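Local coordinates for protein polyketide synthase type I (PDB 5KKU) that probably dehydrates beta-hydroxyacyl intermediates bound to a carrier protein, as the N-terminal dehydratase domain of a modular synthase in the difficidin assembly line, at residues D6-H17 / F72-P82. Sequence-based numbering, arbitrary orientation.
Sequences DQVKTFLQKISH and FDKHLYVTFTP
Phe11 and Phe80 meet across an antiparallel strand pair of the N-terminal hotdog fold, a worked example of how a beta ladder sorts its side chains. CD1 of Phe80 comes within 3.6 Å of Phe11 CD2, at the edge of the Phe11 ring and near its plane, with the two ring planes at 84°. Further along this face, Ile15 CG1 lies against both methyls of Leu76, 3.9 Å from CD2. The other face is mixed in character. Thr10 OG1 and Thr79 OG1 share a hydrogen bond of 2.8 Å; both threonines hold OG1 anti to the carbonyl carbon (chi1 -62° and -65°), which brings the hydroxyls together across a non-hydrogen-bonded pair. Beyond them Leu12 runs alongside Tyr77, its CD1 3.8 Å from CE1 of the phenol ring, and the aliphatic chain of Lys14 follows His75 in the same manner. Four hydrogen-bonded pairs, Lys9 with Phe80 through Ile15 with Lys74, fix this register; Phe11 N to Val78 O is short at 2.6 Å and almost straight. One layer out, helix 37-49, the hotdog's central helix, packs its Leu45 on Phe11 and Val78, while strand 86-97 pairs with the far edge of 73-82 and Glu94 takes the hydroxyl of Tyr77. Where the ladder ends, Asp73 OD1 accepts the backbone N-H of His17, 3.0 Å from its N, with the donor above the carboxylate plane.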
ATOM      1  N   ASP A   6      12.104  19.716  16.722  1.00 53.45           N
ATOM      2  CA  ASP A   6      11.750  18.328  16.803  1.00 47.21           C
ATOM      3  C   ASP A   6      11.157  17.796  18.120  1.00 54.35           C
ATOM      4  O   ASP A   6      11.669  17.835  19.232  1.00 50.80           O
ATOM      5  CB  ASP A   6      12.825  17.429  16.248  1.00 40.59           C
ATOM      6  CG  ASP A   6      12.933  17.520  14.777  1.00 49.17           C
ATOM      7  OD1 ASP A   6      12.039  18.039  14.124  1.00 50.88           O
ATOM      8  OD2 ASP A   6      13.935  17.077  14.239  1.00 57.45           O
ATOM      9  N   GLN A   7       9.959  17.248  17.949  1.00 58.98           N
ATOM     10  CA  GLN A   7       9.210  16.679  19.063  1.00 53.77           C
ATOM     11  C   GLN A   7       7.815  16.243  18.626  1.00 46.35           C
ATOM     12  O   GLN A   7       7.626  15.128  18.142  1.00 41.40           O
ATOM     13  CB  GLN A   7       9.113  17.683  20.213  1.00 45.68           C
ATOM     14  CG  GLN A   7      10.454  18.076  20.810  1.00 45.78           C
ATOM     15  CD  GLN A   7      11.021  17.007  21.724  1.00 45.38           C
ATOM     16  OE1 GLN A   7      10.350  16.544  22.646  1.00 43.66           O
ATOM     17  NE2 GLN A   7      12.262  16.609  21.471  1.00 45.48           N
ATOM     18  N   VAL A   8       6.842  17.131  18.802  1.00 40.69           N
ATOM     19  CA  VAL A   8       5.463  16.840  18.427  1.00 40.04           C
ATOM     20  C   VAL A   8       4.950  17.839  17.395  1.00 43.06           C
ATOM     21  O   VAL A   8       5.165  19.044  17.522  1.00 47.30           O
ATOM     22  CB  VAL A   8       4.529  16.858  19.651  1.00 44.88           C
ATOM     23  CG1 VAL A   8       3.137  16.383  19.264  1.00 41.57           C
ATOM     24  CG2 VAL A   8       5.102  15.997  20.767  1.00 41.95           C
ATOM     25  N   LYS A   9       4.272  17.328  16.372  1.00 38.66           N
ATOM     26  CA  LYS A   9       3.727  18.174  15.316  1.00 36.54           C
ATOM     27  C   LYS A   9       2.625  17.454  14.546  1.00 35.63           C
ATOM     28  O   LYS A   9       2.892  16.530  13.779  1.00 33.70           O
ATOM     29  CB  LYS A   9       4.835  18.616  14.358  1.00 36.27           C
ATOM     30  CG  LYS A   9       4.398  19.655  13.340  1.00 41.44           C
ATOM     31  CD  LYS A   9       5.199  20.939  13.483  1.00 40.72           C
ATOM     32  CE  LYS A   9       4.552  22.083  12.718  1.00 46.94           C
ATOM     33  NZ  LYS A   9       5.342  22.462  11.514  1.00 51.04           N
ATOM     34  N   THR A  10       1.385  17.884  14.758  1.00 32.89           N
ATOM     35  CA  THR A  10       0.241  17.282  14.084  1.00 27.98           C
ATOM     36  C   THR A  10      -0.048  17.979  12.758  1.00 30.81           C
ATOM     37  O   THR A  10      -0.253  19.192  12.716  1.00 28.27           O
ATOM     38  CB  THR A  10      -1.022  17.330  14.964  1.00 29.26           C
ATOM     39  OG1 THR A  10      -0.800  16.579  16.165  1.00 25.99           O
ATOM     40  CG2 THR A  10      -2.213  16.749  14.220  1.00 30.70           C
ATOM     41  N   PHE A  11      -0.064  17.203  11.679  1.00 34.64           N
ATOM     42  CA  PHE A  11      -0.327  17.744  10.351  1.00 33.50           C
ATOM     43  C   PHE A  11      -1.708  17.333   9.852  1.00 27.46           C
ATOM     44  O   PHE A  11      -2.163  16.216  10.100  1.00 24.53           O
ATOM     45  CB  PHE A  11       0.747  17.286   9.363  1.00 31.96           C
ATOM     46  CG  PHE A  11       2.110  17.851   9.644  1.00 33.84           C
ATOM     47  CD1 PHE A  11       2.442  19.130   9.230  1.00 33.70           C
ATOM     48  CD2 PHE A  11       3.057  17.104  10.323  1.00 32.79           C
ATOM     49  CE1 PHE A  11       3.695  19.654   9.486  1.00 36.85           C
ATOM     50  CE2 PHE A  11       4.313  17.621  10.583  1.00 35.77           C
ATOM     51  CZ  PHE A  11       4.632  18.898  10.164  1.00 40.96           C
ATOM     52  N   LEU A  12      -2.372  18.243   9.146  1.00 31.24           N
ATOM     53  CA  LEU A  12      -3.701  17.978   8.611  1.00 26.80           C
ATOM     54  C   LEU A  12      -3.758  17.587   7.150  1.00 28.67           C
ATOM     55  O   LEU A  12      -3.339  18.333   6.347  1.00 24.70           O
ATOM     56  CB  LEU A  12      -4.584  19.188   8.768  1.00 25.06           C
ATOM     57  CG  LEU A  12      -5.957  19.094   8.119  1.00 31.38           C
ATOM     58  CD1 LEU A  12      -6.825  18.099   8.831  1.00 28.55           C
ATOM     59  CD2 LEU A  12      -6.642  20.417   7.995  1.00 29.88           C
ATOM     60  N   GLN A  13      -4.336  16.439   6.834  1.00 28.25           N
ATOM     61  CA  GLN A  13      -4.521  16.029   5.452  1.00 23.43           C
ATOM     62  C   GLN A  13      -5.987  15.772   5.147  1.00 25.12           C
ATOM     63  O   GLN A  13      -6.689  15.335   5.970  1.00 25.60           O
ATOM     64  CB  GLN A  13      -3.725  14.806   5.165  1.00 23.13           C
ATOM     65  CG  GLN A  13      -2.231  14.978   5.211  1.00 26.11           C
ATOM     66  CD  GLN A  13      -1.714  15.705   4.035  1.00 25.00           C
ATOM     67  OE1 GLN A  13      -1.632  15.159   2.976  1.00 28.23           O
ATOM     68  NE2 GLN A  13      -1.443  16.945   4.204  1.00 21.29           N
ATOM     69  N   LYS A  14      -6.409  16.038   3.934  1.00 28.62           N
ATOM     70  CA  LYS A  14      -7.795  15.860   3.567  1.00 30.13           C
ATOM     71  C   LYS A  14      -8.050  14.751   2.575  1.00 28.94           C
ATOM     72  O   LYS A  14      -7.510  14.744   1.537  1.00 36.68           O
ATOM     73  CB  LYS A  14      -8.338  17.142   2.991  1.00 27.06           C
ATOM     74  CG  LYS A  14      -8.057  18.351   3.823  1.00 24.93           C
ATOM     75  CD  LYS A  14      -8.927  19.493   3.406  1.00 34.06           C
ATOM     76  CE  LYS A  14      -8.862  20.617   4.399  1.00 33.87           C
ATOM     77  NZ  LYS A  14      -7.463  20.993   4.682  1.00 41.76           N
ATOM     78  N   ILE A  15      -8.882  13.802   2.910  1.00 26.72           N
ATOM     79  CA  ILE A  15      -9.313  12.781   1.981  1.00 22.70           C
ATOM     80  C   ILE A  15     -10.793  12.961   1.661  1.00 27.18           C
ATOM     81  O   ILE A  15     -11.629  12.558   2.386  1.00 26.82           O
ATOM     82  CB  ILE A  15      -9.110  11.378   2.536  1.00 22.69           C
ATOM     83  CG1 ILE A  15      -7.661  11.087   2.840  1.00 26.02           C
ATOM     84  CG2 ILE A  15      -9.639  10.347   1.583  1.00 24.73           C
ATOM     85  CD1 ILE A  15      -6.702  11.343   1.715  1.00 26.14           C
ATOM     86  N   SER A  16     -11.099  13.596   0.556  1.00 26.48           N
ATOM     87  CA  SER A  16     -12.483  13.790   0.184  1.00 27.89           C
ATOM     88  C   SER A  16     -13.100  12.623  -0.556  1.00 21.41           C
ATOM     89  O   SER A  16     -12.419  11.811  -1.077  1.00 25.04           O
ATOM     90  CB  SER A  16     -12.630  15.048  -0.609  1.00 24.42           C
ATOM     91  OG  SER A  16     -11.959  14.943  -1.814  1.00 30.14           O
ATOM     92  N   HIS A  17     -14.406  12.573  -0.599  1.00 24.65           N
ATOM     93  CA  HIS A  17     -15.164  11.550  -1.287  1.00 21.03           C
ATOM     94  C   HIS A  17     -14.847  11.499  -2.773  1.00 22.65           C
ATOM     95  O   HIS A  17     -14.930  10.469  -3.355  1.00 24.62           O
ATOM     96  CB  HIS A  17     -16.679  11.744  -1.028  1.00 21.61           C
ATOM     97  CG  HIS A  17     -17.555  10.677  -1.570  1.00 18.72           C
ATOM     98  ND1 HIS A  17     -17.520   9.395  -1.110  1.00 23.33           N
ATOM     99  CD2 HIS A  17     -18.489  10.699  -2.536  1.00 26.98           C
ATOM    100  CE1 HIS A  17     -18.394   8.671  -1.757  1.00 20.86           C
ATOM    101  NE2 HIS A  17     -18.989   9.437  -2.643  1.00 27.51           N
ATOM    102  N   PHE A  72     -20.240  12.516   3.816  1.00 23.13           N
ATOM    103  CA  PHE A  72     -19.064  13.047   4.511  1.00 27.13           C
ATOM    104  C   PHE A  72     -17.707  12.823   3.863  1.00 24.92           C
ATOM    105  O   PHE A  72     -17.447  11.841   3.285  1.00 25.76           O
ATOM    106  CB  PHE A  72     -18.983  12.579   5.967  1.00 25.65           C
ATOM    107  CG  PHE A  72     -19.064  11.115   6.130  1.00 27.25           C
ATOM    108  CD1 PHE A  72     -17.958  10.349   6.002  1.00 26.91           C
ATOM    109  CD2 PHE A  72     -20.256  10.513   6.347  1.00 25.75           C
ATOM    110  CE1 PHE A  72     -18.018   9.003   6.124  1.00 22.22           C
ATOM    111  CE2 PHE A  72     -20.339   9.179   6.461  1.00 25.61           C
ATOM    112  CZ  PHE A  72     -19.213   8.422   6.358  1.00 26.76           C
ATOM    113  N   ASP A  73     -16.811  13.755   4.010  1.00 23.97           N
ATOM    114  CA  ASP A  73     -15.438  13.537   3.642  1.00 24.89           C
ATOM    115  C   ASP A  73     -14.654  13.087   4.864  1.00 28.64           C
ATOM    116  O   ASP A  73     -15.228  12.730   5.854  1.00 30.82           O
ATOM    117  CB  ASP A  73     -14.839  14.801   3.079  1.00 24.16           C
ATOM    118  CG  ASP A  73     -15.542  15.285   1.860  1.00 28.15           C
ATOM    119  OD1 ASP A  73     -15.995  14.479   1.071  1.00 30.12           O
ATOM    120  OD2 ASP A  73     -15.621  16.471   1.681  1.00 26.01           O
ATOM    121  N   LYS A  74     -13.344  13.112   4.814  1.00 25.27           N
ATOM    122  CA  LYS A  74     -12.548  12.835   5.979  1.00 27.31           C
ATOM    123  C   LYS A  74     -11.414  13.802   6.157  1.00 25.33           C
ATOM    124  O   LYS A  74     -10.814  14.186   5.231  1.00 23.52           O
ATOM    125  CB  LYS A  74     -12.015  11.423   5.959  1.00 27.75           C
ATOM    126  CG  LYS A  74     -13.041  10.370   6.100  1.00 27.35           C
ATOM    127  CD  LYS A  74     -13.693  10.405   7.432  1.00 28.39           C
ATOM    128  CE  LYS A  74     -13.660   9.038   8.015  1.00 29.63           C
ATOM    129  NZ  LYS A  74     -14.693   8.143   7.459  1.00 35.14           N
ATOM    130  N   HIS A  75     -11.143  14.171   7.386  1.00 26.22           N
ATOM    131  CA  HIS A  75      -9.934  14.853   7.758  1.00 25.63           C
ATOM    132  C   HIS A  75      -9.033  13.944   8.490  1.00 28.23           C
ATOM    133  O   HIS A  75      -9.424  13.334   9.409  1.00 29.92           O
ATOM    134  CB  HIS A  75     -10.220  16.069   8.623  1.00 26.84           C
ATOM    135  CG  HIS A  75     -10.679  17.252   7.855  1.00 30.41           C
ATOM    136  ND1 HIS A  75     -10.854  18.473   8.428  1.00 30.23           N
ATOM    137  CD2 HIS A  75     -11.019  17.393   6.563  1.00 28.49           C
ATOM    138  CE1 HIS A  75     -11.272  19.321   7.525  1.00 27.14           C
ATOM    139  NE2 HIS A  75     -11.372  18.693   6.383  1.00 26.99           N
ATOM    140  N   LEU A  76      -7.797  13.859   8.101  1.00 25.98           N
ATOM    141  CA  LEU A  76      -6.835  13.022   8.757  1.00 22.54           C
ATOM    142  C   LEU A  76      -5.845  13.844   9.577  1.00 25.96           C
ATOM    143  O   LEU A  76      -5.470  14.899   9.215  1.00 29.10           O
ATOM    144  CB  LEU A  76      -6.098  12.205   7.706  1.00 25.43           C
ATOM    145  CG  LEU A  76      -6.754  10.944   7.195  1.00 24.91           C
ATOM    146  CD1 LEU A  76      -8.155  11.173   6.695  1.00 16.01           C
ATOM    147  CD2 LEU A  76      -5.893  10.262   6.173  1.00 20.39           C
ATOM    148  N   TYR A  77      -5.436  13.351  10.714  1.00 28.34           N
ATOM    149  CA  TYR A  77      -4.463  14.027  11.554  1.00 27.25           C
ATOM    150  C   TYR A  77      -3.187  13.189  11.700  1.00 26.29           C
ATOM    151  O   TYR A  77      -3.196  12.174  12.315  1.00 28.60           O
ATOM    152  CB  TYR A  77      -5.066  14.365  12.909  1.00 23.78           C
ATOM    153  CG  TYR A  77      -6.336  15.154  12.860  1.00 30.73           C
ATOM    154  CD1 TYR A  77      -6.330  16.455  12.489  1.00 29.87           C
ATOM    155  CD2 TYR A  77      -7.543  14.589  13.176  1.00 29.86           C
ATOM    156  CE1 TYR A  77      -7.474  17.177  12.439  1.00 28.71           C
ATOM    157  CE2 TYR A  77      -8.694  15.314  13.139  1.00 30.83           C
ATOM    158  CZ  TYR A  77      -8.639  16.617  12.760  1.00 31.99           C
ATOM    159  OH  TYR A  77      -9.734  17.370  12.703  1.00 31.29           O
ATOM    160  N   VAL A  78      -2.105  13.640  11.094  1.00 27.42           N
ATOM    161  CA  VAL A  78      -0.829  12.951  11.172  1.00 25.63           C
ATOM    162  C   VAL A  78       0.051  13.551  12.242  1.00 26.70           C
ATOM    163  O   VAL A  78       0.464  14.665  12.141  1.00 30.34           O
ATOM    164  CB  VAL A  78      -0.084  12.908   9.828  1.00 21.63           C
ATOM    165  CG1 VAL A  78       1.119  12.037   9.919  1.00 24.26           C
ATOM    166  CG2 VAL A  78      -0.944  12.382   8.728  1.00 22.93           C
ATOM    167  N   THR A  79       0.366  12.801  13.256  1.00 26.54           N
ATOM    168  CA  THR A  79       1.087  13.340  14.385  1.00 30.90           C
ATOM    169  C   THR A  79       2.470  12.749  14.542  1.00 30.14           C
ATOM    170  O   THR A  79       2.618  11.593  14.772  1.00 29.81           O
ATOM    171  CB  THR A  79       0.304  13.114  15.689  1.00 29.73           C
ATOM    172  OG1 THR A  79      -0.896  13.840  15.640  1.00 29.70           O
ATOM    173  CG2 THR A  79       1.075  13.554  16.896  1.00 27.74           C
ATOM    174  N   PHE A  80       3.483  13.572  14.409  1.00 29.61           N
ATOM    175  CA  PHE A  80       4.850  13.151  14.650  1.00 33.09           C
ATOM    176  C   PHE A  80       5.228  13.336  16.111  1.00 36.20           C
ATOM    177  O   PHE A  80       5.138  14.413  16.624  1.00 38.09           O
ATOM    178  CB  PHE A  80       5.794  13.912  13.764  1.00 31.67           C
ATOM    179  CG  PHE A  80       5.680  13.567  12.315  1.00 37.31           C
ATOM    180  CD1 PHE A  80       4.673  14.087  11.533  1.00 38.07           C
ATOM    181  CD2 PHE A  80       6.583  12.746  11.726  1.00 34.61           C
ATOM    182  CE1 PHE A  80       4.559  13.746  10.209  1.00 33.05           C
ATOM    183  CE2 PHE A  80       6.474  12.425  10.406  1.00 32.57           C
ATOM    184  CZ  PHE A  80       5.462  12.924   9.649  1.00 30.65           C
ATOM    185  N   THR A  81       5.654  12.300  16.789  1.00 33.43           N
ATOM    186  CA  THR A  81       6.037  12.414  18.165  1.00 32.21           C
ATOM    187  C   THR A  81       7.460  11.937  18.305  1.00 42.87           C
ATOM    188  O   THR A  81       7.764  10.853  17.920  1.00 43.90           O
ATOM    189  CB  THR A  81       5.149  11.526  19.028  1.00 35.52           C
ATOM    190  OG1 THR A  81       3.824  12.036  19.049  1.00 35.61           O
ATOM    191  CG2 THR A  81       5.666  11.393  20.450  1.00 34.53           C
ATOM    192  N   PRO A  82       8.316  12.745  18.899  1.00 46.53           N
ATOM    193  CA  PRO A  82       9.693  12.366  19.133  1.00 40.12           C
ATOM    194  C   PRO A  82       9.859  11.122  19.987  1.00 35.04           C
ATOM    195  O   PRO A  82       9.138  10.847  20.898  1.00 27.26           O
ATOM    196  CB  PRO A  82      10.230  13.559  19.876  1.00 41.37           C
ATOM    197  CG  PRO A  82       9.519  14.680  19.309  1.00 40.82           C
ATOM    198  CD  PRO A  82       8.134  14.179  19.129  1.00 46.04           C
TER